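Local coordinates for protein amino acid amide racemase (Ochrobactrum anthropi, PDB 6GIO) that belongs to the class-III aminotransferase family of fold-type I enzymes and binds pyridoxal-5'-phosphate at a site completed by the second subunit of its dimer, at residues V199-I204 with L234-E239; S113-C118 with S276-P281. One frame throughout, in Å; residues are numbered along the deposited sequence.

Interaction 1: V199-I204 with L234-E239; sequences VAAVFI and LVVVDE. With PLP (pyridoxal-5'-phosphate), chain G.
V236 and F203 are paired on adjacent parallel strands, their side chains side by side on one face of the sheet. V236 CG1 lies over a face of the F203 ring, 4.1 Å from the ring centroid, a CH-pi contact. It gets there because CG1 stands anti to the V236 backbone N (chi1 179°). V236 CG2 turns instead to A201 CB. On the opposite face, I204 CD1 meets V235 CG1 at 3.9 Å, and V202 CG1 approaches V235 CG2. Five backbone hydrogen bonds join the strands in parallel register. V236 is gripped twice: its N donates to V202 O at 3.0 Å, and its O accepts from I204 N at 2.9 Å. The last bond, D238 N to I204 O at 2.9 Å, holds the backbone of D238 beside pyridoxal-5'-phosphate. D238 OD2 lies 2.5 Å from N1 of pyridoxal-5'-phosphate. The carboxylate is itself fixed: H140 ND1 bonds to OD2 and V240 N to OD1. Helix 220-229 covers the I204 and V202 side, while helix 112-127 reaches F203 and L234 on the other. This is a beta-alpha-beta unit of the large domain of fold-type I enzymes, with the aspartate of the second strand facing the pyridine nitrogen.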
ATOM      1  N   VAL C 199      -8.105  -4.803  26.598  1.00 23.06           N
ATOM      2  CA  VAL C 199      -8.402  -5.046  25.204  1.00 24.12           C
ATOM      3  C   VAL C 199      -8.735  -3.730  24.525  1.00 22.61           C
ATOM      4  O   VAL C 199      -9.735  -3.053  24.891  1.00 20.32           O
ATOM      5  CB  VAL C 199      -9.586  -6.022  25.029  1.00 23.95           C
ATOM      6  CG1 VAL C 199      -9.847  -6.226  23.532  1.00 22.15           C
ATOM      7  CG2 VAL C 199      -9.307  -7.337  25.725  1.00 23.77           C
ATOM      8  N   ALA C 200      -7.878  -3.368  23.561  1.00 20.66           N
ATOM      9  CA  ALA C 200      -8.041  -2.135  22.774  1.00 21.03           C
ATOM     10  C   ALA C 200      -9.316  -2.179  21.912  1.00 22.86           C
ATOM     11  O   ALA C 200     -10.116  -1.230  21.883  1.00 20.83           O
ATOM     12  CB  ALA C 200      -6.842  -1.939  21.844  1.00 21.92           C
ATOM     13  N   ALA C 201      -9.458  -3.288  21.188  1.00 21.81           N
ATOM     14  CA  ALA C 201     -10.421  -3.398  20.123  1.00 23.77           C
ATOM     15  C   ALA C 201     -10.789  -4.826  19.800  1.00 22.60           C
ATOM     16  O   ALA C 201     -10.005  -5.748  20.049  1.00 23.97           O
ATOM     17  CB  ALA C 201      -9.821  -2.776  18.888  1.00 23.98           C
ATOM     18  N   VAL C 202     -11.964  -4.998  19.190  1.00 23.83           N
ATOM     19  CA  VAL C 202     -12.385  -6.275  18.601  1.00 21.66           C
ATOM     20  C   VAL C 202     -12.531  -5.993  17.146  1.00 22.29           C
ATOM     21  O   VAL C 202     -13.141  -4.972  16.783  1.00 21.36           O
ATOM     22  CB  VAL C 202     -13.734  -6.820  19.180  1.00 22.81           C
ATOM     23  CG1 VAL C 202     -14.808  -5.755  19.239  1.00 22.85           C
ATOM     24  CG2 VAL C 202     -14.240  -8.040  18.409  1.00 23.32           C
ATOM     25  N   PHE C 203     -11.977  -6.898  16.321  1.00 21.35           N
ATOM     26  CA  PHE C 203     -12.092  -6.799  14.875  1.00 21.28           C
ATOM     27  C   PHE C 203     -13.099  -7.763  14.316  1.00 20.72           C
ATOM     28  O   PHE C 203     -12.969  -8.998  14.500  1.00 21.21           O
ATOM     29  CB  PHE C 203     -10.766  -7.075  14.208  1.00 21.80           C
ATOM     30  CG  PHE C 203      -9.826  -5.898  14.196  1.00 22.75           C
ATOM     31  CD1 PHE C 203      -9.179  -5.507  15.353  1.00 23.26           C
ATOM     32  CD2 PHE C 203      -9.543  -5.224  12.993  1.00 21.59           C
ATOM     33  CE1 PHE C 203      -8.276  -4.437  15.340  1.00 25.11           C
ATOM     34  CE2 PHE C 203      -8.652  -4.176  12.967  1.00 22.45           C
ATOM     35  CZ  PHE C 203      -8.005  -3.774  14.140  1.00 24.86           C
ATOM     36  N   ILE C 204     -14.041  -7.212  13.556  1.00 21.37           N
ATOM     37  CA  ILE C 204     -15.230  -7.959  13.079  1.00 24.07           C
ATOM     38  C   ILE C 204     -15.352  -7.873  11.569  1.00 24.80           C
ATOM     39  O   ILE C 204     -15.503  -6.746  11.029  1.00 24.76           O
ATOM     40  CB  ILE C 204     -16.532  -7.361  13.652  1.00 23.95           C
ATOM     41  CG1 ILE C 204     -16.613  -7.520  15.164  1.00 24.23           C
ATOM     42  CG2 ILE C 204     -17.752  -7.996  13.005  1.00 25.87           C
ATOM     43  CD1 ILE C 204     -17.738  -6.693  15.789  1.00 27.02           C
ATOM     44  N   LEU C 234     -13.108  -0.820  21.834  1.00 22.79           N
ATOM     45  CA  LEU C 234     -13.582  -0.243  20.591  1.00 21.92           C
ATOM     46  C   LEU C 234     -13.923  -1.335  19.556  1.00 23.05           C
ATOM     47  O   LEU C 234     -13.251  -2.381  19.473  1.00 22.05           O
ATOM     48  CB  LEU C 234     -12.539   0.720  20.036  1.00 22.81           C
ATOM     49  CG  LEU C 234     -12.199   1.917  20.929  1.00 24.20           C
ATOM     50  CD1 LEU C 234     -11.092   2.783  20.321  1.00 26.57           C
ATOM     51  CD2 LEU C 234     -13.448   2.732  21.201  1.00 25.51           C
ATOM     52  N   VAL C 235     -14.966  -1.067  18.768  1.00 23.04           N
ATOM     53  CA  VAL C 235     -15.549  -2.028  17.879  1.00 24.09           C
ATOM     54  C   VAL C 235     -15.214  -1.618  16.440  1.00 23.06           C
ATOM     55  O   VAL C 235     -15.535  -0.513  15.993  1.00 21.82           O
ATOM     56  CB  VAL C 235     -17.067  -2.095  18.128  1.00 25.93           C
ATOM     57  CG1 VAL C 235     -17.736  -3.086  17.192  1.00 26.09           C
ATOM     58  CG2 VAL C 235     -17.338  -2.461  19.591  1.00 28.92           C
ATOM     59  N   VAL C 236     -14.499  -2.502  15.759  1.00 23.13           N
ATOM     60  CA  VAL C 236     -13.930  -2.199  14.470  1.00 22.74           C
ATOM     61  C   VAL C 236     -14.622  -3.137  13.501  1.00 22.67           C
ATOM     62  O   VAL C 236     -14.544  -4.337  13.674  1.00 23.74           O
ATOM     63  CB  VAL C 236     -12.398  -2.495  14.425  1.00 23.13           C
ATOM     64  CG1 VAL C 236     -11.811  -2.185  13.043  1.00 23.09           C
ATOM     65  CG2 VAL C 236     -11.618  -1.745  15.502  1.00 24.66           C
ATOM     66  N   VAL C 237     -15.253  -2.613  12.464  1.00 23.01           N
ATOM     67  CA  VAL C 237     -15.760  -3.454  11.397  1.00 23.82           C
ATOM     68  C   VAL C 237     -14.892  -3.322  10.119  1.00 22.49           C
ATOM     69  O   VAL C 237     -14.665  -2.225   9.599  1.00 21.87           O
ATOM     70  CB  VAL C 237     -17.249  -3.137  11.063  1.00 25.34           C
ATOM     71  CG1 VAL C 237     -17.721  -4.000   9.905  1.00 26.10           C
ATOM     72  CG2 VAL C 237     -18.145  -3.386  12.268  1.00 25.18           C
ATOM     73  N   ASP C 238     -14.437  -4.462   9.619  1.00 22.08           N
ATOM     74  CA  ASP C 238     -13.715  -4.561   8.328  1.00 21.72           C
ATOM     75  C   ASP C 238     -14.715  -4.703   7.177  1.00 20.85           C
ATOM     76  O   ASP C 238     -15.271  -5.786   6.974  1.00 21.57           O
ATOM     77  CB  ASP C 238     -12.802  -5.786   8.379  1.00 22.81           C
ATOM     78  CG  ASP C 238     -11.844  -5.858   7.192  1.00 24.37           C
ATOM     79  OD1 ASP C 238     -12.161  -5.279   6.143  1.00 24.14           O
ATOM     80  OD2 ASP C 238     -10.766  -6.483   7.307  1.00 24.84           O
ATOM     81  N   GLU C 239     -14.953  -3.625   6.438  1.00 20.12           N
ATOM     82  CA  GLU C 239     -15.860  -3.632   5.294  1.00 22.09           C
ATOM     83  C   GLU C 239     -15.070  -3.790   3.982  1.00 22.18           C
ATOM     84  O   GLU C 239     -15.585  -3.595   2.902  1.00 21.92           O
ATOM     85  CB  GLU C 239     -16.707  -2.367   5.256  1.00 22.08           C
ATOM     86  CG  GLU C 239     -17.732  -2.238   6.405  1.00 23.02           C
ATOM     87  CD  GLU C 239     -19.086  -2.938   6.138  1.00 26.01           C
ATOM     88  OE1 GLU C 239     -19.489  -2.989   4.951  1.00 26.55           O
ATOM     89  OE2 GLU C 239     -19.763  -3.433   7.101  1.00 23.33           O
TER
HETATM   90  N1  PLP G 501      -9.736  -7.237   5.139  1.00 32.40           N
HETATM   91  C2  PLP G 501     -10.639  -7.992   4.465  1.00 35.26           C
HETATM   92  C2A PLP G 501     -11.946  -8.410   5.063  1.00 35.39           C
HETATM   93  C3  PLP G 501     -10.352  -8.461   3.085  1.00 34.50           C
HETATM   94  O3  PLP G 501     -11.250  -9.213   2.436  1.00 35.47           O
HETATM   95  C4  PLP G 501      -9.094  -8.068   2.419  1.00 35.56           C
HETATM   96  C4A PLP G 501      -8.805  -8.522   1.025  1.00 34.77           C
HETATM   97  C5  PLP G 501      -8.174  -7.220   3.256  1.00 34.45           C
HETATM   98  C6  PLP G 501      -8.561  -6.864   4.566  1.00 34.88           C
HETATM   99  C5A PLP G 501      -6.821  -6.806   2.701  1.00 34.56           C
HETATM  100  O4P PLP G 501      -6.867  -6.122   1.442  1.00 34.82           O
HETATM  101  P   PLP G 501      -5.589  -6.062   0.486  1.00 32.20           P
HETATM  102  O1P PLP G 501      -5.909  -4.882  -0.378  1.00 34.92           O
HETATM  103  O2P PLP G 501      -5.552  -7.371  -0.283  1.00 30.35           O
HETATM  104  O3P PLP G 501      -4.401  -5.812   1.403  1.00 33.25           O

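Interaction 2: S113-C118 with S276-P281; sequences SDANDC and SAVVGP. With PLP (pyridoxal-5'-phosphate), chain G.
A115 points its methyl group from helix 112-127 at strand 276-281, where it meets S276 and V278. The helix packs here on the central mixed sheet of the fold-type I large domain, and its first turn holds the phosphate of pyridoxal-5'-phosphate. Helix and strand run in nearly the same direction, 27° apart. S276 and V278 both turn their side chains toward the helix, while A277 between them turns away. V278 CG2 touches A115 on its carbonyl O at 3.4 Å and on CB at 3.9 Å. A115 CB also lies 3.6 Å from S276 OG. The D114 carboxylate comes in beside this methyl. Its CG stands between the backbone N and the carbonyl carbon (chi1 75°), which brings D114 OD1 within 3.0 Å of S276 OG. S276 OG also has S111 O as a weak partner. D114 OD2 accepts from H110 N, just before the helix. S113 turns its side chain away from the strand. On the backbone, S113 N donates to phosphate oxygen O3P of pyridoxal-5'-phosphate at 2.9 Å.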
ATOM      1  N   SER C 113      -4.812  -4.254   3.785  1.00 20.75           N
ATOM      2  CA  SER C 113      -3.703  -4.619   4.669  1.00 20.96           C
ATOM      3  C   SER C 113      -3.080  -3.459   5.364  1.00 20.61           C
ATOM      4  O   SER C 113      -2.762  -3.575   6.542  1.00 23.05           O
ATOM      5  CB  SER C 113      -2.577  -5.329   3.882  1.00 22.79           C
ATOM      6  OG  SER C 113      -3.111  -6.478   3.213  1.00 25.57           O
ATOM      7  N   ASP C 114      -2.839  -2.362   4.659  1.00 19.48           N
ATOM      8  CA  ASP C 114      -2.217  -1.186   5.295  1.00 20.15           C
ATOM      9  C   ASP C 114      -3.234  -0.428   6.217  1.00 20.71           C
ATOM     10  O   ASP C 114      -2.850   0.136   7.261  1.00 18.64           O
ATOM     11  CB  ASP C 114      -1.411  -0.290   4.300  1.00 21.13           C
ATOM     12  CG  ASP C 114      -2.264   0.610   3.330  1.00 22.46           C
ATOM     13  OD1 ASP C 114      -3.432   0.908   3.572  1.00 24.65           O
ATOM     14  OD2 ASP C 114      -1.674   1.108   2.319  1.00 23.79           O
ATOM     15  N   ALA C 115      -4.517  -0.528   5.865  1.00 19.42           N
ATOM     16  CA  ALA C 115      -5.601   0.098   6.649  1.00 19.91           C
ATOM     17  C   ALA C 115      -5.794  -0.614   7.961  1.00 20.86           C
ATOM     18  O   ALA C 115      -5.963   0.040   9.025  1.00 20.92           O
ATOM     19  CB  ALA C 115      -6.889   0.142   5.842  1.00 19.43           C
ATOM     20  N   ASN C 116      -5.759  -1.940   7.933  1.00 19.71           N
ATOM     21  CA  ASN C 116      -5.842  -2.680   9.188  1.00 22.00           C
ATOM     22  C   ASN C 116      -4.540  -2.588  10.017  1.00 21.90           C
ATOM     23  O   ASN C 116      -4.573  -2.645  11.261  1.00 21.07           O
ATOM     24  CB  ASN C 116      -6.234  -4.160   8.972  1.00 22.80           C
ATOM     25  CG  ASN C 116      -7.697  -4.343   8.630  1.00 24.26           C
ATOM     26  OD1 ASN C 116      -8.035  -4.997   7.628  1.00 25.46           O
ATOM     27  ND2 ASN C 116      -8.577  -3.757   9.434  1.00 21.33           N
ATOM     28  N   ASP C 117      -3.406  -2.443   9.349  1.00 22.48           N
ATOM     29  CA  ASP C 117      -2.158  -2.218  10.067  1.00 24.00           C
ATOM     30  C   ASP C 117      -2.235  -0.873  10.817  1.00 23.03           C
ATOM     31  O   ASP C 117      -1.895  -0.774  11.996  1.00 21.67           O
ATOM     32  CB  ASP C 117      -0.987  -2.247   9.105  1.00 26.77           C
ATOM     33  CG  ASP C 117       0.342  -2.290   9.825  1.00 30.42           C
ATOM     34  OD1 ASP C 117       0.398  -2.686  11.007  1.00 36.25           O
ATOM     35  OD2 ASP C 117       1.345  -1.929   9.220  1.00 34.00           O
ATOM     36  N   CYS C 118      -2.705   0.140  10.105  1.00 22.98           N
ATOM     37  CA  CYS C 118      -2.997   1.430  10.675  1.00 23.50           C
ATOM     38  C   CYS C 118      -3.903   1.275  11.872  1.00 23.48           C
ATOM     39  O   CYS C 118      -3.587   1.753  12.969  1.00 21.23           O
ATOM     40  CB  CYS C 118      -3.653   2.362   9.629  1.00 22.76           C
ATOM     41  SG  CYS C 118      -4.110   3.968  10.369  1.00 23.84           S
ATOM     42  N   SER C 276      -7.592   2.662   0.188  1.00 20.03           N
ATOM     43  CA  SER C 276      -8.222   2.195   1.421  1.00 18.88           C
ATOM     44  C   SER C 276      -8.511   3.385   2.334  1.00 18.94           C
ATOM     45  O   SER C 276      -8.026   4.501   2.097  1.00 20.79           O
ATOM     46  CB  SER C 276      -7.334   1.178   2.128  1.00 19.64           C
ATOM     47  OG  SER C 276      -6.114   1.740   2.663  1.00 18.79           O
ATOM     48  N   ALA C 277      -9.291   3.152   3.376  1.00 18.29           N
ATOM     49  CA  ALA C 277      -9.554   4.199   4.357  1.00 20.87           C
ATOM     50  C   ALA C 277      -9.931   3.649   5.700  1.00 21.00           C
ATOM     51  O   ALA C 277     -10.462   2.549   5.783  1.00 21.42           O
ATOM     52  CB  ALA C 277     -10.612   5.158   3.877  1.00 21.50           C
ATOM     53  N   VAL C 278      -9.678   4.454   6.737  1.00 20.58           N
ATOM     54  CA  VAL C 278     -10.092   4.167   8.095  1.00 20.75           C
ATOM     55  C   VAL C 278     -10.900   5.365   8.601  1.00 20.96           C
ATOM     56  O   VAL C 278     -10.463   6.530   8.555  1.00 19.42           O
ATOM     57  CB  VAL C 278      -8.891   3.928   9.030  1.00 20.65           C
ATOM     58  CG1 VAL C 278      -9.340   3.691  10.462  1.00 20.29           C
ATOM     59  CG2 VAL C 278      -8.073   2.729   8.565  1.00 22.62           C
ATOM     60  N   VAL C 279     -12.104   5.092   9.060  1.00 22.06           N
ATOM     61  CA  VAL C 279     -12.969   6.163   9.617  1.00 21.73           C
ATOM     62  C   VAL C 279     -13.055   5.844  11.079  1.00 21.40           C
ATOM     63  O   VAL C 279     -13.344   4.714  11.426  1.00 22.96           O
ATOM     64  CB  VAL C 279     -14.387   6.168   8.988  1.00 22.23           C
ATOM     65  CG1 VAL C 279     -15.292   7.190   9.652  1.00 22.22           C
ATOM     66  CG2 VAL C 279     -14.272   6.488   7.520  1.00 22.34           C
ATOM     67  N   GLY C 280     -12.720   6.807  11.928  1.00 20.96           N
ATOM     68  CA  GLY C 280     -12.648   6.556  13.332  1.00 21.06           C
ATOM     69  C   GLY C 280     -12.946   7.805  14.132  1.00 21.27           C
ATOM     70  O   GLY C 280     -13.133   8.860  13.555  1.00 22.69           O
ATOM     71  N   PRO C 281     -13.036   7.674  15.454  1.00 21.36           N
ATOM     72  CA  PRO C 281     -13.350   8.857  16.262  1.00 24.89           C
ATOM     73  C   PRO C 281     -12.096   9.760  16.327  1.00 25.65           C
ATOM     74  O   PRO C 281     -10.974   9.257  16.189  1.00 23.60           O
ATOM     75  CB  PRO C 281     -13.716   8.291  17.648  1.00 22.20           C
ATOM     76  CG  PRO C 281     -13.344   6.862  17.638  1.00 23.20           C
ATOM     77  CD  PRO C 281     -12.857   6.460  16.269  1.00 22.65           C
TER
HETATM   78  N1  PLP G 501      -9.736  -7.237   5.139  1.00 32.40           N
HETATM   79  C2  PLP G 501     -10.639  -7.992   4.465  1.00 35.26           C
HETATM   80  C2A PLP G 501     -11.946  -8.410   5.063  1.00 35.39           C
HETATM   81  C3  PLP G 501     -10.352  -8.461   3.085  1.00 34.50           C
HETATM   82  O3  PLP G 501     -11.250  -9.213   2.436  1.00 35.47           O
HETATM   83  C4  PLP G 501      -9.094  -8.068   2.419  1.00 35.56           C
HETATM   84  C4A PLP G 501      -8.805  -8.522   1.025  1.00 34.77           C
HETATM   85  C5  PLP G 501      -8.174  -7.220   3.256  1.00 34.45           C
HETATM   86  C6  PLP G 501      -8.561  -6.864   4.566  1.00 34.88           C
HETATM   87  C5A PLP G 501      -6.821  -6.806   2.701  1.00 34.56           C
HETATM   88  O4P PLP G 501      -6.867  -6.122   1.442  1.00 34.82           O
HETATM   89  P   PLP G 501      -5.589  -6.062   0.486  1.00 32.20           P
HETATM   90  O1P PLP G 501      -5.909  -4.882  -0.378  1.00 34.92           O
HETATM   91  O2P PLP G 501      -5.552  -7.371  -0.283  1.00 30.35           O
HETATM   92  O3P PLP G 501      -4.401  -5.812   1.403  1.00 33.25           O

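In the fold
From the N terminus, the chain first reaches helix 112-127, which carries the earlier half of interaction 2. It then passes through strands 131-135 and 164-167 to strand 199-204. Helix 220-229 leads back to strand 234-238, closing the short loop of interaction 1. Strand 262-265 follows, and strand 276-281 closes the long loop of interaction 2. Interaction 1 is therefore nested inside interaction 2. The nested contact joins two neighbouring strands of the sheet, and the outer one sets a helix against a strand of the same sheet. They meet at N116, which packs on F203 and D238. Both reach pyridoxal-5'-phosphate, one at its ring nitrogen and the other at its phosphate.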